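Local coordinates for peptidoglycan-recognition protein-SD (Drosophila melanogaster, PDB 2RKQ), which binds bacterial peptidoglycan and activates the Toll pathway of the fly's innate immune response to Gram-positive bacteria, at residues Ala18-Val23 with Ser84-Phe89. Numbering follows the deposited sequence. Where two conformers were deposited one is given.
Sequences AIDSMV and SQRGAF. Unlike the reference sequence in segment 18-23: Val23 (reference Glu).
Asp20 and Arg86 run alongside each other and are joined by a salt bridge from OD2 of Asp20 to NH1 of Arg86 at 2.8 Å. The carboxylate and guanidinium planes stand 60° apart, so the pair meets through one oxygen and one nitrogen; the short Asp20 also brings its CB over one face of the guanidinium, toward its rim. Arg86 is long enough to span to Asp20 while its own backbone N serves the bridge between the chains: CG is anti to that N (chi1 -171°), and a bend at chi3 (-72°) turns the end of the chain toward Asp20. NH2 gives a further bond to a water, which in turn donates to Ser21 O. The backbones form a single beta bridge at Ser21 and Gln85, where Arg86 N donates to Asp20 O at 2.8 Å and Met22 N to Ser84 O at 2.9 Å. On the same side as the charge pair, the buried, unbranched Met22 bends along Arg86, CG and SD against Arg86 CA, with CE 3.4 Å from Gln85 O. Away from Met22, Ile19 CG2 meets Gln85 CB and sits close, at 3.2 Å, to Arg86 O, which also accepts a hydrogen bond from Arg81. An alanine in place of Arg86 would probably leave Asp20 without its cationic mate and the bridging water without one of its anchors. The contact joins two loops of the amidase-2 (PGRP) fold, ahead of strands 26-33 and 97-102. Shared between Asp20, the water and, weakly, Asp95, the Arg86 guanidinium is likely to be fixed in its orientation.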
ATOM      1  N   ALA A  18       9.262 -13.866  11.010  1.00 17.06           N
ATOM      2  CA  ALA A  18      10.257 -13.479  10.037  1.00 16.82           C
ATOM      3  C   ALA A  18       9.572 -13.008   8.788  1.00 16.51           C
ATOM      4  O   ALA A  18       8.466 -13.450   8.447  1.00 16.96           O
ATOM      5  CB  ALA A  18      11.163 -14.666   9.722  1.00 16.93           C
ATOM      6  N   ILE A  19      10.230 -12.074   8.116  1.00 15.94           N
ATOM      7  CA  ILE A  19       9.780 -11.648   6.816  1.00 15.62           C
ATOM      8  C   ILE A  19      10.958 -11.768   5.872  1.00 15.84           C
ATOM      9  O   ILE A  19      12.054 -11.320   6.199  1.00 16.15           O
ATOM     10  CB  ILE A  19       9.258 -10.211   6.845  1.00 14.80           C
ATOM     11  CG1 ILE A  19       8.021 -10.108   7.743  1.00 15.55           C
ATOM     12  CG2 ILE A  19       8.851  -9.779   5.438  1.00 15.45           C
ATOM     13  CD1 ILE A  19       7.663  -8.677   8.101  1.00 15.51           C
ATOM     14  N   ASP A  20      10.727 -12.367   4.711  1.00 16.86           N
ATOM     15  CA  ASP A  20      11.780 -12.482   3.704  1.00 17.26           C
ATOM     16  C   ASP A  20      12.226 -11.116   3.203  1.00 16.97           C
ATOM     17  O   ASP A  20      11.438 -10.177   3.184  1.00 16.01           O
ATOM     18  CB  ASP A  20      11.310 -13.354   2.545  1.00 18.48           C
ATOM     19  CG  ASP A  20      11.356 -14.842   2.883  1.00 23.13           C
ATOM     20  OD1 ASP A  20      12.344 -15.281   3.517  1.00 29.00           O
ATOM     21  OD2 ASP A  20      10.399 -15.554   2.526  1.00 27.73           O
ATOM     22  N   SER A  21      13.492 -11.002   2.810  1.00 17.26           N
ATOM     23  CA  SER A  21      14.027  -9.738   2.307  1.00 17.47           C
ATOM     24  C   SER A  21      13.749  -9.534   0.816  1.00 17.34           C
ATOM     25  O   SER A  21      13.506 -10.491   0.064  1.00 16.77           O
ATOM     26  CB  SER A  21      15.532  -9.683   2.557  1.00 18.53           C
ATOM     27  OG  SER A  21      16.178 -10.700   1.824  1.00 23.33           O
ATOM     28  N   MET A  22      13.777  -8.274   0.397  1.00 16.32           N
ATOM     29  CA  MET A  22      13.719  -7.933  -1.028  1.00 16.71           C
ATOM     30  C   MET A  22      14.837  -6.968  -1.334  1.00 17.34           C
ATOM     31  O   MET A  22      15.245  -6.204  -0.466  1.00 18.05           O
ATOM     32  CB  MET A  22      12.411  -7.248  -1.393  1.00 17.27           C
ATOM     33  CG  MET A  22      11.200  -8.076  -1.177  1.00 16.46           C
ATOM     34  SD  MET A  22       9.803  -7.359  -2.056  1.00 13.97           S
ATOM     35  CE  MET A  22       9.479  -5.822  -1.207  1.00 13.79           C
ATOM     36  N   VAL A  23      15.289  -6.998  -2.582  1.00 17.78           N
ATOM     37  CA  VAL A  23      16.354  -6.129  -3.058  1.00 19.22           C
ATOM     38  C   VAL A  23      15.716  -4.835  -3.550  1.00 18.27           C
ATOM     39  O   VAL A  23      14.846  -4.879  -4.404  1.00 19.78           O
ATOM     40  CB  VAL A  23      17.122  -6.834  -4.208  1.00 19.41           C
ATOM     41  CG1 VAL A  23      18.079  -5.877  -4.920  1.00 22.02           C
ATOM     42  CG2 VAL A  23      17.860  -8.071  -3.667  1.00 22.11           C
ATOM     43  N   SER A  84      12.557  -3.113   2.001  1.00 14.64           N
ATOM     44  CA  SER A  84      13.437  -4.279   1.852  1.00 14.52           C
ATOM     45  C   SER A  84      12.881  -5.532   2.511  1.00 14.22           C
ATOM     46  O   SER A  84      13.590  -6.532   2.666  1.00 14.09           O
ATOM     47  CB  SER A  84      14.862  -4.033   2.387  1.00 15.64           C
ATOM     48  OG  SER A  84      15.272  -2.690   2.301  0.50 15.86           O
ATOM     49  N   GLN A  85      11.622  -5.467   2.937  1.00 13.30           N
ATOM     50  CA  GLN A  85      10.929  -6.643   3.458  1.00 13.22           C
ATOM     51  C   GLN A  85       9.814  -6.986   2.488  1.00 12.09           C
ATOM     52  O   GLN A  85       9.000  -6.130   2.156  1.00 12.74           O
ATOM     53  CB  GLN A  85      10.326  -6.369   4.851  1.00 13.69           C
ATOM     54  CG  GLN A  85      11.369  -6.224   5.943  1.00 15.25           C
ATOM     55  CD  GLN A  85      10.778  -5.806   7.281  1.00 14.71           C
ATOM     56  OE1 GLN A  85      11.183  -6.317   8.342  1.00 18.39           O
ATOM     57  NE2 GLN A  85       9.877  -4.839   7.263  1.00 13.41           N
ATOM     58  N   ARG A  86       9.754  -8.242   2.065  1.00 11.88           N
ATOM     59  CA  ARG A  86       8.681  -8.688   1.183  1.00 11.40           C
ATOM     60  C   ARG A  86       7.328  -8.371   1.804  1.00 12.10           C
ATOM     61  O   ARG A  86       7.151  -8.483   3.024  1.00 12.35           O
ATOM     62  CB  ARG A  86       8.817 -10.193   0.936  1.00 12.08           C
ATOM     63  CG  ARG A  86       7.880 -10.697  -0.140  1.00 13.69           C
ATOM     64  CD  ARG A  86       7.955 -12.212  -0.239  1.00 20.04           C
ATOM     65  NE  ARG A  86       9.216 -12.639  -0.831  1.00 23.25           N
ATOM     66  CZ  ARG A  86       9.795 -13.821  -0.651  1.00 25.81           C
ATOM     67  NH1 ARG A  86       9.259 -14.732   0.158  1.00 27.42           N
ATOM     68  NH2 ARG A  86      10.939 -14.076  -1.269  1.00 26.60           N
ATOM     69  N   GLY A  87       6.388  -7.923   0.978  1.00 10.94           N
ATOM     70  CA  GLY A  87       5.030  -7.697   1.445  1.00 11.82           C
ATOM     71  C   GLY A  87       4.238  -8.984   1.513  1.00 11.65           C
ATOM     72  O   GLY A  87       4.747 -10.063   1.195  1.00 11.84           O
ATOM     73  N   ALA A  88       2.998  -8.862   1.974  1.00 11.39           N
ATOM     74  CA  ALA A  88       2.076  -9.992   2.038  1.00 11.44           C
ATOM     75  C   ALA A  88       0.750  -9.497   1.503  1.00 13.03           C
ATOM     76  O   ALA A  88      -0.150  -9.112   2.263  1.00 15.21           O
ATOM     77  CB  ALA A  88       1.933 -10.508   3.470  1.00 12.04           C
ATOM     78  N   PHE A  89       0.647  -9.476   0.183  1.00 12.81           N
ATOM     79  CA  PHE A  89      -0.581  -9.055  -0.487  1.00 12.81           C
ATOM     80  C   PHE A  89      -0.825  -9.807  -1.794  1.00 13.37           C
ATOM     81  O   PHE A  89      -1.914  -9.711  -2.339  1.00 14.39           O
ATOM     82  CB  PHE A  89      -0.614  -7.526  -0.712  1.00 12.51           C
ATOM     83  CG  PHE A  89       0.591  -6.995  -1.424  1.00 11.30           C
ATOM     84  CD1 PHE A  89       0.671  -7.032  -2.811  1.00 13.30           C
ATOM     85  CD2 PHE A  89       1.653  -6.464  -0.702  1.00 11.28           C
ATOM     86  CE1 PHE A  89       1.815  -6.544  -3.464  1.00 12.74           C
ATOM     87  CE2 PHE A  89       2.796  -5.987  -1.344  1.00 11.91           C
ATOM     88  CZ  PHE A  89       2.874  -6.018  -2.726  1.00 13.92           C
TER
HETATM   89  O   HOH W   1      11.583 -11.470  -1.770  1.00 24.49           O